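Long-range contacts in phosphodiesterase (Pseudomonas aeruginosa, PDB 4G75), which is a magnesium-binding, colicin M-like bacteriocin that probably kills related bacteria by hydrolysing the lipid-linked precursor of their peptidoglycan: residues Ala60-Trp65 with Tyr83-Asp88; Leu166-Asn171 with Ala201-Val206; Met175-Gly180 with Phe194-Ala199. All coordinates share one frame; numbering follows the deposited sequence. Where two conformers were deposited one is given.

Contact 1: residues Ala60-Trp65 with Tyr83-Asp88; sequences ALWAQW and YEFIWD. With EDO (1,2-ethanediol), chain M.
The edge of Trp-62 meets one face of the Phe-85 ring, Trp-62 CE3 lying 3.8 Å above the ring plane, over its centre: a case of one aromatic side chain joining two helices. The six-membered ring of Trp-62 and the Phe-85 ring make an edge-to-face pair with their planes at 57°. At the rim of Phe-85, close to the ring plane, sits Leu-61, whose CB is 3.9 Å from Phe-85 CD1. Trp-65 adds a second, offset edge-to-face pair, its edge turned toward the face of Phe-85 on the same side as Trp-62. Its CZ3 atom comes within 3.9 Å of Phe-85 CD2, completing a cluster of three aromatic residues.

Phe-85 can enter this cluster because its CG stands anti to the backbone N (chi1 -174°). Leu-61 then reaches past the ring to the opposing backbone, where its CD1 lies 3.6 Å from Phe-85 N. Farther along, Trp-65 CH2 meets the tip of Ile-86 at CD1, 3.8 Å away. The indole nitrogen of Trp-62 turns to Glu-264, so its polar end is satisfied outside the pair.

Helices 55-65 and 81-102 run roughly antiparallel here, the short segments crossing at -140° with their axes 9.2 Å apart. Helix 34-49 packs alongside both, its Arg-45 forming salt bridges with Glu-84 and Asp-88 of helix 81-102 and touching Leu-61 of helix 55-65.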
loop_
_atom_site.group_PDB
_atom_site.type_symbol
_atom_site.label_atom_id
_atom_site.label_comp_id
_atom_site.label_asym_id
_atom_site.label_seq_id
_atom_site.Cartn_x
_atom_site.Cartn_y
_atom_site.Cartn_z
ATOM N N ALA A 60 -3.738 13.923 10.918
ATOM C CA ALA A 60 -3.814 14.638 12.182
ATOM C C ALA A 60 -2.463 15.267 12.515
ATOM O O ALA A 60 -2.398 16.406 12.972
ATOM C CB ALA A 60 -4.274 13.709 13.296
ATOM N N LEU A 61 -1.390 14.520 12.283
ATOM C CA LEU A 61 -0.050 15.032 12.523
ATOM C C LEU A 61 0.232 16.212 11.602
ATOM O O LEU A 61 0.652 17.277 12.056
ATOM C CB LEU A 61 0.998 13.936 12.296
ATOM C CG LEU A 61 0.888 12.769 13.279
ATOM C CD1 LEU A 61 1.879 11.672 12.939
ATOM C CD2 LEU A 61 1.091 13.264 14.707
ATOM N N TRP A 62 -0.014 16.020 10.309
ATOM C CA TRP A 62 0.269 17.060 9.326
ATOM C C TRP A 62 -0.547 18.317 9.578
ATOM O O TRP A 62 -0.020 19.429 9.505
ATOM C CB TRP A 62 0.025 16.569 7.893
ATOM C CG TRP A 62 0.484 17.569 6.873
ATOM C CD1 TRP A 62 -0.271 18.541 6.269
ATOM C CD2 TRP A 62 1.816 17.725 6.369
ATOM N NE1 TRP A 62 0.510 19.276 5.408
ATOM C CE2 TRP A 62 1.792 18.794 5.448
ATOM C CE3 TRP A 62 3.023 17.053 6.595
ATOM C CZ2 TRP A 62 2.928 19.208 4.758
ATOM C CZ3 TRP A 62 4.152 17.469 5.906
ATOM C CH2 TRP A 62 4.094 18.537 4.999
ATOM N N ALA A 63 -1.835 18.141 9.857
ATOM C CA ALA A 63 -2.715 19.278 10.089
ATOM C C ALA A 63 -2.162 20.136 11.223
ATOM O O ALA A 63 -2.275 21.363 11.200
ATOM C CB ALA A 63 -4.130 18.818 10.398
ATOM N N GLN A 64 -1.558 19.498 12.217
ATOM C CA GLN A 64 -0.924 20.231 13.310
ATOM C C GLN A 64 0.327 20.937 12.811
ATOM O O GLN A 64 0.487 22.148 12.967
ATOM C CB GLN A 64 -0.542 19.285 14.447
ATOM C CG GLN A 64 -1.714 18.641 15.161
ATOM C CD GLN A 64 -1.262 17.555 16.117
ATOM O OE1 GLN A 64 -0.742 17.837 17.197
ATOM N NE2 GLN A 64 -1.454 16.306 15.722
ATOM N N TRP A 65 1.219 20.155 12.213
ATOM C CA TRP A 65 2.477 20.656 11.674
ATOM C C TRP A 65 2.242 21.882 10.794
ATOM O O TRP A 65 2.891 22.917 10.961
ATOM C CB TRP A 65 3.134 19.556 10.847
ATOM C CG TRP A 65 4.573 19.760 10.532
ATOM C CD1 TRP A 65 5.321 20.876 10.764
ATOM C CD2 TRP A 65 5.437 18.825 9.873
ATOM N NE1 TRP A 65 6.608 20.683 10.317
ATOM C CE2 TRP A 65 6.704 19.435 9.761
ATOM C CE3 TRP A 65 5.267 17.527 9.382
ATOM C CZ2 TRP A 65 7.791 18.792 9.173
ATOM C CZ3 TRP A 65 6.343 16.892 8.797
ATOM C CH2 TRP A 65 7.591 17.525 8.697
ATOM N N TYR A 83 7.931 15.684 14.279
ATOM C CA TYR A 83 8.834 14.565 14.513
ATOM C C TYR A 83 8.102 13.237 14.381
ATOM O O TYR A 83 8.660 12.258 13.882
ATOM C CB TYR A 83 9.498 14.656 15.891
ATOM C CG TYR A 83 10.422 15.844 16.066
ATOM C CD1 TYR A 83 10.890 16.558 14.973
ATOM C CD2 TYR A 83 10.843 16.235 17.334
ATOM C CE1 TYR A 83 11.742 17.646 15.139
ATOM C CE2 TYR A 83 11.689 17.312 17.508
ATOM C CZ TYR A 83 12.134 18.015 16.410
ATOM O OH TYR A 83 12.981 19.088 16.587
ATOM N N GLU A 84 6.856 13.199 14.840
ATOM C CA GLU A 84 6.088 11.963 14.790
ATOM C C GLU A 84 5.677 11.605 13.364
ATOM O O GLU A 84 5.646 10.424 13.001
ATOM C CB GLU A 84 4.869 12.038 15.711
ATOM C CG GLU A 84 5.236 12.051 17.193
ATOM C CD GLU A 84 6.193 10.929 17.561
ATOM O OE1 GLU A 84 5.886 9.757 17.249
ATOM O OE2 GLU A 84 7.254 11.219 18.159
ATOM N N PHE A 85 5.374 12.616 12.552
ATOM C CA PHE A 85 5.029 12.368 11.156
ATOM C C PHE A 85 6.255 11.785 10.463
ATOM O O PHE A 85 6.174 10.784 9.742
ATOM C CB PHE A 85 4.597 13.670 10.474
ATOM C CG PHE A 85 4.087 13.487 9.066
ATOM C CD1 PHE A 85 2.721 13.436 8.811
ATOM C CD2 PHE A 85 4.967 13.374 8.002
ATOM C CE1 PHE A 85 2.243 13.276 7.511
ATOM C CE2 PHE A 85 4.496 13.211 6.706
ATOM C CZ PHE A 85 3.140 13.163 6.461
ATOM N N ILE A 86 7.401 12.413 10.690
ATOM C CA ILE A 86 8.641 11.964 10.064
ATOM C C ILE A 86 9.003 10.531 10.444
ATOM O O ILE A 86 9.320 9.717 9.574
ATOM C CB ILE A 86 9.805 12.907 10.380
ATOM C CG1 ILE A 86 9.572 14.242 9.665
ATOM C CG2 ILE A 86 11.115 12.274 9.959
ATOM C CD1 ILE A 86 10.434 15.391 10.166
ATOM N N TRP A 87 8.950 10.220 11.738
ATOM C CA TRP A 87 9.259 8.865 12.194
ATOM C C TRP A 87 8.260 7.805 11.716
ATOM O O TRP A 87 8.655 6.681 11.453
ATOM C CB TRP A 87 9.436 8.803 13.721
ATOM C CG TRP A 87 10.802 9.224 14.185
ATOM C CD1 TRP A 87 11.097 10.238 15.048
ATOM C CD2 TRP A 87 12.057 8.640 13.809
ATOM N NE1 TRP A 87 12.458 10.320 15.237
ATOM C CE2 TRP A 87 13.069 9.350 14.487
ATOM C CE3 TRP A 87 12.422 7.585 12.967
ATOM C CZ2 TRP A 87 14.420 9.039 14.350
ATOM C CZ3 TRP A 87 13.769 7.275 12.834
ATOM C CH2 TRP A 87 14.751 8.005 13.519
ATOM N N ASP A 88 6.982 8.156 11.609
ATOM C CA ASP A 88 5.990 7.225 11.074
ATOM C C ASP A 88 6.287 6.950 9.596
ATOM O O ASP A 88 6.141 5.823 9.118
ATOM C CB ASP A 88 4.564 7.771 11.226
ATOM C CG ASP A 88 3.949 7.481 12.592
ATOM O OD1 ASP A 88 4.672 7.056 13.532
ATOM O OD2 ASP A 88 2.722 7.693 12.724
HETATM C C1 EDO M . 7.673 14.363 20.417
HETATM O O1 EDO M . 7.802 13.718 19.142
HETATM C C2 EDO M . 6.203 14.615 20.733
HETATM O O2 EDO M . 5.538 15.077 19.549
#

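Contact 2: residues Leu166-Asn171 with Ala201-Val206; sequences LNIKPN and AKDSWV. With EDO (1,2-ethanediol), chain K.
Asp-203 reaches across to the loop at Asn-167, Ile-168 and Lys-169: its CB, CG and OD2 each have a neighbour there, while OD1 is linked to it through water. CB of Asp-203 rests 3.6 Å from the carbonyl oxygen of Asn-167, beside the CA of Ile-168. OD2 of Asp-203 accepts a nearly straight hydrogen bond (174°) from the backbone N of Lys-169 at 2.7 Å, met from well above the carboxylate plane, and is shared with the hydroxyl of Tyr-198. OD1 of Asp-203 accepts a hydrogen bond from a water 2.7 Å away that also donates to Lys-169 O.

The next residue, Ser-204, is the N-cap of helix 205-208: its OG accepts a hydrogen bond from the backbone N of Ala-207. With OG anti to the backbone N (chi1 169°), the same hydroxyl also donates to Leu-166 O at 2.8 Å, tying the start of this short helix to the loop that precedes helix 176-184. A water bridges Ser-204 OG to the amide ND2 of Asn-167. Another gathers Asn-167 O, Asp-203 O and the ammonium group of Lys-169. That ammonium stays 6.9 Å from Asp-203 OD2, too far for a salt bridge, so the direct bond from Lys-169 is that of its backbone N. The side chain of Leu-166 is buried, packs on Ile-214 and comes within about 4 Å of that of the magnesium-binding residue Val-211.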
loop_
_atom_site.group_PDB
_atom_site.type_symbol
_atom_site.label_atom_id
_atom_site.label_comp_id
_atom_site.label_asym_id
_atom_site.label_seq_id
_atom_site.Cartn_x
_atom_site.Cartn_y
_atom_site.Cartn_z
ATOM N N LEU A 166 -1.809 -8.450 -5.133
ATOM C CA LEU A 166 -2.849 -7.453 -5.381
ATOM C C LEU A 166 -4.192 -7.919 -4.837
ATOM O O LEU A 166 -5.058 -7.106 -4.519
ATOM C CB LEU A 166 -2.993 -7.164 -6.883
ATOM C CG LEU A 166 -1.814 -6.546 -7.631
ATOM C CD1 LEU A 166 -2.119 -6.534 -9.120
ATOM C CD2 LEU A 166 -1.496 -5.127 -7.134
ATOM N N ASN A 167 -4.365 -9.235 -4.745
ATOM C CA ASN A 167 -5.650 -9.819 -4.377
ATOM C C ASN A 167 -6.756 -9.458 -5.370
ATOM O O ASN A 167 -7.895 -9.188 -4.981
ATOM C CB ASN A 167 -6.057 -9.404 -2.962
ATOM C CG ASN A 167 -6.994 -10.401 -2.315
ATOM O OD1 ASN A 167 -6.970 -11.584 -2.646
ATOM N ND2 ASN A 167 -7.818 -9.931 -1.385
ATOM N N ILE A 168 -6.420 -9.444 -6.655
ATOM C CA ILE A 168 -7.434 -9.219 -7.674
ATOM C C ILE A 168 -7.967 -10.552 -8.200
ATOM O O ILE A 168 -7.316 -11.585 -8.064
ATOM C CB ILE A 168 -6.939 -8.315 -8.823
ATOM C CG1 ILE A 168 -5.708 -8.917 -9.507
ATOM C CG2 ILE A 168 -6.653 -6.903 -8.299
ATOM C CD1 ILE A 168 -5.332 -8.193 -10.809
ATOM N N LYS A 169 -9.160 -10.511 -8.780
ATOM C CA LYS A 169 -9.839 -11.704 -9.272
ATOM C C LYS A 169 -10.442 -11.432 -10.644
ATOM O O LYS A 169 -11.665 -11.454 -10.806
ATOM C CB LYS A 169 -10.963 -12.093 -8.309
ATOM C CG LYS A 169 -10.532 -12.308 -6.867
ATOM C CD LYS A 169 -9.861 -13.661 -6.693
ATOM C CE LYS A 169 -9.763 -14.059 -5.224
ATOM N NZ LYS A 169 -8.845 -13.181 -4.441
ATOM N N PRO A 170 -9.592 -11.173 -11.646
ATOM C CA PRO A 170 -10.135 -10.789 -12.951
ATOM C C PRO A 170 -10.971 -11.908 -13.560
ATOM O O PRO A 170 -10.614 -13.086 -13.475
ATOM C CB PRO A 170 -8.881 -10.532 -13.801
ATOM C CG PRO A 170 -7.760 -10.387 -12.812
ATOM C CD PRO A 170 -8.124 -11.262 -11.661
ATOM N N ASN A 171 -12.094 -11.522 -14.153
ATOM C CA ASN A 171 -12.993 -12.460 -14.805
ATOM C C ASN A 171 -12.811 -12.321 -16.311
ATOM O O ASN A 171 -13.397 -11.440 -16.939
ATOM C CB ASN A 171 -14.432 -12.145 -14.400
ATOM C CG ASN A 171 -15.422 -13.181 -14.886
ATOM O OD1 ASN A 171 -15.134 -13.950 -15.797
ATOM N ND2 ASN A 171 -16.606 -13.199 -14.275
ATOM N N ALA A 201 -9.487 -1.611 -7.254
ATOM C CA ALA A 201 -10.348 -1.340 -6.095
ATOM C C ALA A 201 -11.630 -2.166 -6.114
ATOM O O ALA A 201 -12.262 -2.362 -5.073
ATOM C CB ALA A 201 -10.670 0.148 -5.992
ATOM N N LYS A 202 -12.019 -2.654 -7.288
ATOM C CA LYS A 202 -13.185 -3.533 -7.368
ATOM C C LYS A 202 -12.974 -4.787 -6.522
ATOM O O LYS A 202 -13.929 -5.364 -5.999
ATOM C CB LYS A 202 -13.482 -3.938 -8.815
ATOM C CG LYS A 202 -14.642 -3.190 -9.462
ATOM C CD LYS A 202 -14.171 -2.106 -10.422
ATOM C CE LYS A 202 -15.333 -1.567 -11.248
ATOM N NZ LYS A 202 -14.882 -0.895 -12.502
ATOM N N ASP A 203 -11.715 -5.194 -6.384
ATOM C CA ASP A 203 -11.376 -6.468 -5.763
ATOM C C ASP A 203 -10.668 -6.329 -4.428
ATOM O O ASP A 203 -10.782 -7.194 -3.570
ATOM C CB ASP A 203 -10.457 -7.279 -6.684
ATOM C CG ASP A 203 -11.147 -7.744 -7.944
ATOM O OD1 ASP A 203 -12.390 -7.721 -7.979
ATOM O OD2 ASP A 203 -10.440 -8.139 -8.895
ATOM N N SER A 204 -9.907 -5.252 -4.276
ATOM C CA SER A 204 -8.931 -5.161 -3.195
ATOM C C SER A 204 -8.765 -3.718 -2.743
ATOM O O SER A 204 -8.309 -2.889 -3.519
ATOM C CB SER A 204 -7.585 -5.698 -3.701
ATOM O OG SER A 204 -6.529 -5.417 -2.792
ATOM N N TRP A 205 -9.136 -3.405 -1.500
ATOM C CA TRP A 205 -8.989 -2.026 -1.039
ATOM C C TRP A 205 -7.519 -1.622 -1.021
ATOM O O TRP A 205 -7.183 -0.500 -1.389
ATOM C CB TRP A 205 -9.668 -1.776 0.323
ATOM C CG TRP A 205 -8.850 -2.141 1.541
ATOM C CD1 TRP A 205 -8.914 -3.300 2.256
ATOM C CD2 TRP A 205 -7.875 -1.319 2.197
ATOM N NE1 TRP A 205 -8.029 -3.260 3.309
ATOM C CE2 TRP A 205 -7.379 -2.053 3.293
ATOM C CE3 TRP A 205 -7.367 -0.040 1.957
ATOM C CZ2 TRP A 205 -6.400 -1.546 4.151
ATOM C CZ3 TRP A 205 -6.398 0.462 2.809
ATOM C CH2 TRP A 205 -5.924 -0.288 3.891
ATOM N N VAL A 206 -6.647 -2.546 -0.627
ATOM C CA VAL A 206 -5.213 -2.269 -0.579
ATOM C C VAL A 206 -4.644 -1.923 -1.960
ATOM O O VAL A 206 -3.947 -0.910 -2.134
ATOM C CB VAL A 206 -4.424 -3.451 0.066
ATOM C CG1 VAL A 206 -2.922 -3.231 -0.039
ATOM C CG2 VAL A 206 -4.839 -3.643 1.526
HETATM C C1 EDO K . -13.151 -8.584 -15.602
HETATM O O1 EDO K . -13.038 -8.792 -14.191
HETATM C C2 EDO K . -14.062 -7.395 -15.878
HETATM O O2 EDO K . -13.339 -6.182 -15.636
HETATM O O HOH W 1 -6.303 -7.263 -0.206
HETATM O O HOH W 2 -10.158 -10.397 -3.728
HETATM O O HOH W 3 -13.500 -9.233 -9.952
#

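Contact 3: residues Met175-Gly180 with Phe194-Ala199; sequences MPQFIG and FNVPYA. With EDO (1,2-ethanediol), chain G.
Two first torsions bring Met-175 and Phe-194 together. The selenomethionine at 175 has CG beside the backbone N (chi1 -64°) and is otherwise fully extended, which carries its selenium toward the strand. Phe-194 places CG between its backbone N and carbonyl carbon (chi1 63°), which lays the ring against the first turn of the helix. The fold here is a helix leading through a short connection into a strand of the mixed sheet, paired antiparallel with strand 213-224. Helix 176-184 runs back along strand 188-199, the short segments being 152° apart in direction with axes 9.5 Å from each other.

Selenium meets the ring at its rim, the variant of the Met-aromatic contact in which the chalcogen lies close to the ring plane. Met-175 SE is 4.2 Å from Phe-194 CE1. Gln-177 contributes its aliphatic root, for its CB lies 3.6 Å from the same CE1 of Phe-194, and the rest of the chain stretches on toward the strand at Asn-195 and Val-196. The far end of the ring touches Phe-178, whose CB is 3.9 Å from Phe-194 CZ. The N-cap residue Met-175 and, from the first turn, Gln-177 and Phe-178 thus surround part of one phenyl ring.

Within the sheet, the strand is hydrogen-bonded to strand 213-224, where Phe-194 pairs with Ile-218 and Val-196 with Leu-216. Asn-195, whose CB points away from the helix, sends its OD1 to the hydroxyl of Tyr-239.

Farther along the strand lies an ethanediol molecule, probably from the crystallisation liquor. Its O1 accepts a hydrogen bond from the backbone N of Ala-199 at 2.6 Å, and its C2 sits 3.3 Å above the centre of the Tyr-198 ring.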
loop_
_atom_site.group_PDB
_atom_site.type_symbol
_atom_site.label_atom_id
_atom_site.label_comp_id
_atom_site.label_asym_id
_atom_site.label_seq_id
_atom_site.Cartn_x
_atom_site.Cartn_y
_atom_site.Cartn_z
HETATM N N MSE A 175 -14.668 -9.967 -19.793
HETATM C CA MSE A 175 -13.992 -8.861 -20.459
HETATM C C MSE A 175 -14.495 -8.726 -21.887
HETATM O O MSE A 175 -14.437 -9.676 -22.656
HETATM C CB MSE A 175 -12.480 -9.091 -20.484
HETATM C CG MSE A 175 -11.837 -9.115 -19.123
HETATM SE SE MSE A 175 -9.943 -9.553 -19.287
HETATM C CE MSE A 175 -9.477 -9.506 -17.396
ATOM N N PRO A 176 -14.991 -7.537 -22.249
ATOM C CA PRO A 176 -15.426 -7.318 -23.631
ATOM C C PRO A 176 -14.337 -7.632 -24.659
ATOM O O PRO A 176 -14.658 -8.125 -25.738
ATOM C CB PRO A 176 -15.770 -5.829 -23.643
ATOM C CG PRO A 176 -16.259 -5.583 -22.251
ATOM C CD PRO A 176 -15.369 -6.420 -21.369
ATOM N N GLN A 177 -13.073 -7.370 -24.335
ATOM C CA GLN A 177 -12.008 -7.664 -25.290
ATOM C C GLN A 177 -11.898 -9.163 -25.511
ATOM O O GLN A 177 -11.720 -9.626 -26.637
ATOM C CB GLN A 177 -10.668 -7.102 -24.824
ATOM C CG GLN A 177 -10.610 -5.591 -24.827
ATOM C CD GLN A 177 -9.240 -5.072 -24.459
ATOM O OE1 GLN A 177 -9.024 -4.599 -23.345
ATOM N NE2 GLN A 177 -8.297 -5.172 -25.392
ATOM N N PHE A 178 -12.022 -9.925 -24.432
ATOM C CA PHE A 178 -11.992 -11.374 -24.572
ATOM C C PHE A 178 -13.209 -11.893 -25.327
ATOM O O PHE A 178 -13.078 -12.732 -26.214
ATOM C CB PHE A 178 -11.865 -12.080 -23.227
ATOM C CG PHE A 178 -11.779 -13.569 -23.359
ATOM C CD1 PHE A 178 -10.578 -14.173 -23.682
ATOM C CD2 PHE A 178 -12.906 -14.361 -23.207
ATOM C CE1 PHE A 178 -10.489 -15.544 -23.834
ATOM C CE2 PHE A 178 -12.828 -15.733 -23.359
ATOM C CZ PHE A 178 -11.614 -16.326 -23.671
ATOM N N ILE A 179 -14.391 -11.401 -24.975
ATOM C CA ILE A 179 -15.598 -11.810 -25.688
ATOM C C ILE A 179 -15.432 -11.524 -27.179
ATOM O O ILE A 179 -15.779 -12.351 -28.016
ATOM C CB ILE A 179 -16.869 -11.124 -25.140
ATOM C CG1 ILE A 179 -17.066 -11.465 -23.665
ATOM C CG2 ILE A 179 -18.104 -11.530 -25.960
ATOM C CD1 ILE A 179 -18.115 -10.613 -22.972
ATOM N N GLY A 180 -14.879 -10.358 -27.501
ATOM C CA GLY A 180 -14.624 -9.997 -28.883
ATOM C C GLY A 180 -13.668 -10.959 -29.563
ATOM O O GLY A 180 -13.904 -11.394 -30.691
ATOM N N PHE A 194 -3.773 -9.317 -25.562
ATOM C CA PHE A 194 -4.389 -7.998 -25.509
ATOM C C PHE A 194 -4.208 -7.296 -24.158
ATOM O O PHE A 194 -3.885 -7.928 -23.155
ATOM C CB PHE A 194 -5.869 -8.057 -25.921
ATOM C CG PHE A 194 -6.738 -8.892 -25.012
ATOM C CD1 PHE A 194 -7.354 -8.329 -23.907
ATOM C CD2 PHE A 194 -6.980 -10.226 -25.293
ATOM C CE1 PHE A 194 -8.165 -9.088 -23.081
ATOM C CE2 PHE A 194 -7.796 -10.988 -24.468
ATOM C CZ PHE A 194 -8.386 -10.415 -23.363
ATOM N N ASN A 195 -4.399 -5.980 -24.159
ATOM C CA ASN A 195 -4.256 -5.162 -22.954
ATOM C C ASN A 195 -5.603 -4.654 -22.484
ATOM O O ASN A 195 -6.452 -4.295 -23.296
ATOM C CB ASN A 195 -3.326 -3.971 -23.228
ATOM C CG ASN A 195 -1.987 -4.397 -23.763
ATOM O OD1 ASN A 195 -1.402 -5.364 -23.284
ATOM N ND2 ASN A 195 -1.495 -3.687 -24.781
ATOM N N VAL A 196 -5.803 -4.624 -21.173
ATOM C CA VAL A 196 -7.066 -4.153 -20.610
ATOM C C VAL A 196 -6.832 -3.413 -19.298
ATOM O O VAL A 196 -6.114 -3.898 -18.423
ATOM C CB VAL A 196 -8.085 -5.307 -20.369
ATOM C CG1 VAL A 196 -7.724 -6.532 -21.183
ATOM C CG2 VAL A 196 -8.198 -5.652 -18.887
ATOM N N PRO A 197 -7.433 -2.225 -19.163
ATOM C CA PRO A 197 -7.362 -1.503 -17.894
ATOM C C PRO A 197 -8.197 -2.238 -16.851
ATOM O O PRO A 197 -9.228 -2.839 -17.178
ATOM C CB PRO A 197 -7.989 -0.142 -18.217
ATOM C CG PRO A 197 -7.975 -0.046 -19.722
ATOM C CD PRO A 197 -8.112 -1.449 -20.211
ATOM N N TYR A 198 -7.753 -2.192 -15.602
ATOM C CA TYR A 198 -8.417 -2.931 -14.551
ATOM C C TYR A 198 -8.422 -2.114 -13.281
ATOM O O TYR A 198 -7.367 -1.683 -12.809
ATOM C CB TYR A 198 -7.720 -4.273 -14.317
ATOM C CG TYR A 198 -8.562 -5.260 -13.545
ATOM C CD1 TYR A 198 -9.449 -6.107 -14.199
ATOM C CD2 TYR A 198 -8.473 -5.343 -12.165
ATOM C CE1 TYR A 198 -10.228 -7.020 -13.493
ATOM C CE2 TYR A 198 -9.251 -6.240 -11.447
ATOM C CZ TYR A 198 -10.128 -7.072 -12.117
ATOM O OH TYR A 198 -10.892 -7.969 -11.405
ATOM N N ALA A 199 -9.613 -1.890 -12.744
ATOM C CA ALA A 199 -9.762 -1.121 -11.511
ATOM C C ALA A 199 -9.564 -2.063 -10.345
ATOM O O ALA A 199 -10.469 -2.823 -9.999
ATOM C CB ALA A 199 -11.144 -0.485 -11.452
HETATM C C1 EDO G . -12.607 -2.892 -13.704
HETATM O O1 EDO G . -11.634 -2.120 -14.413
HETATM C C2 EDO G . -11.915 -4.018 -12.952
HETATM O O2 EDO G . -12.859 -5.073 -12.729
#

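Contacts 2 and 3 form one continuous region, their centres 15 Å apart, whereas contact 1 lies across the centre of the chain, 31 Å from the centre of contact 2 and 42 Å from that of contact 3. Along the sequence contact 3 is nested within the loop closed by contact 2. Tyr-198 joins the two: its OH makes a probable hydrogen bond of 2.6 Å with Asp-203 OD2 and packs on Pro-170, while Pro-170 in turn touches Met-175. Of the three, contact 1 is away from the metal site; the side chain of Leu-166 in contact 2 lies about 10 Å from the bound magnesium ion, and that of Val-196 in contact 3 about 13 Å.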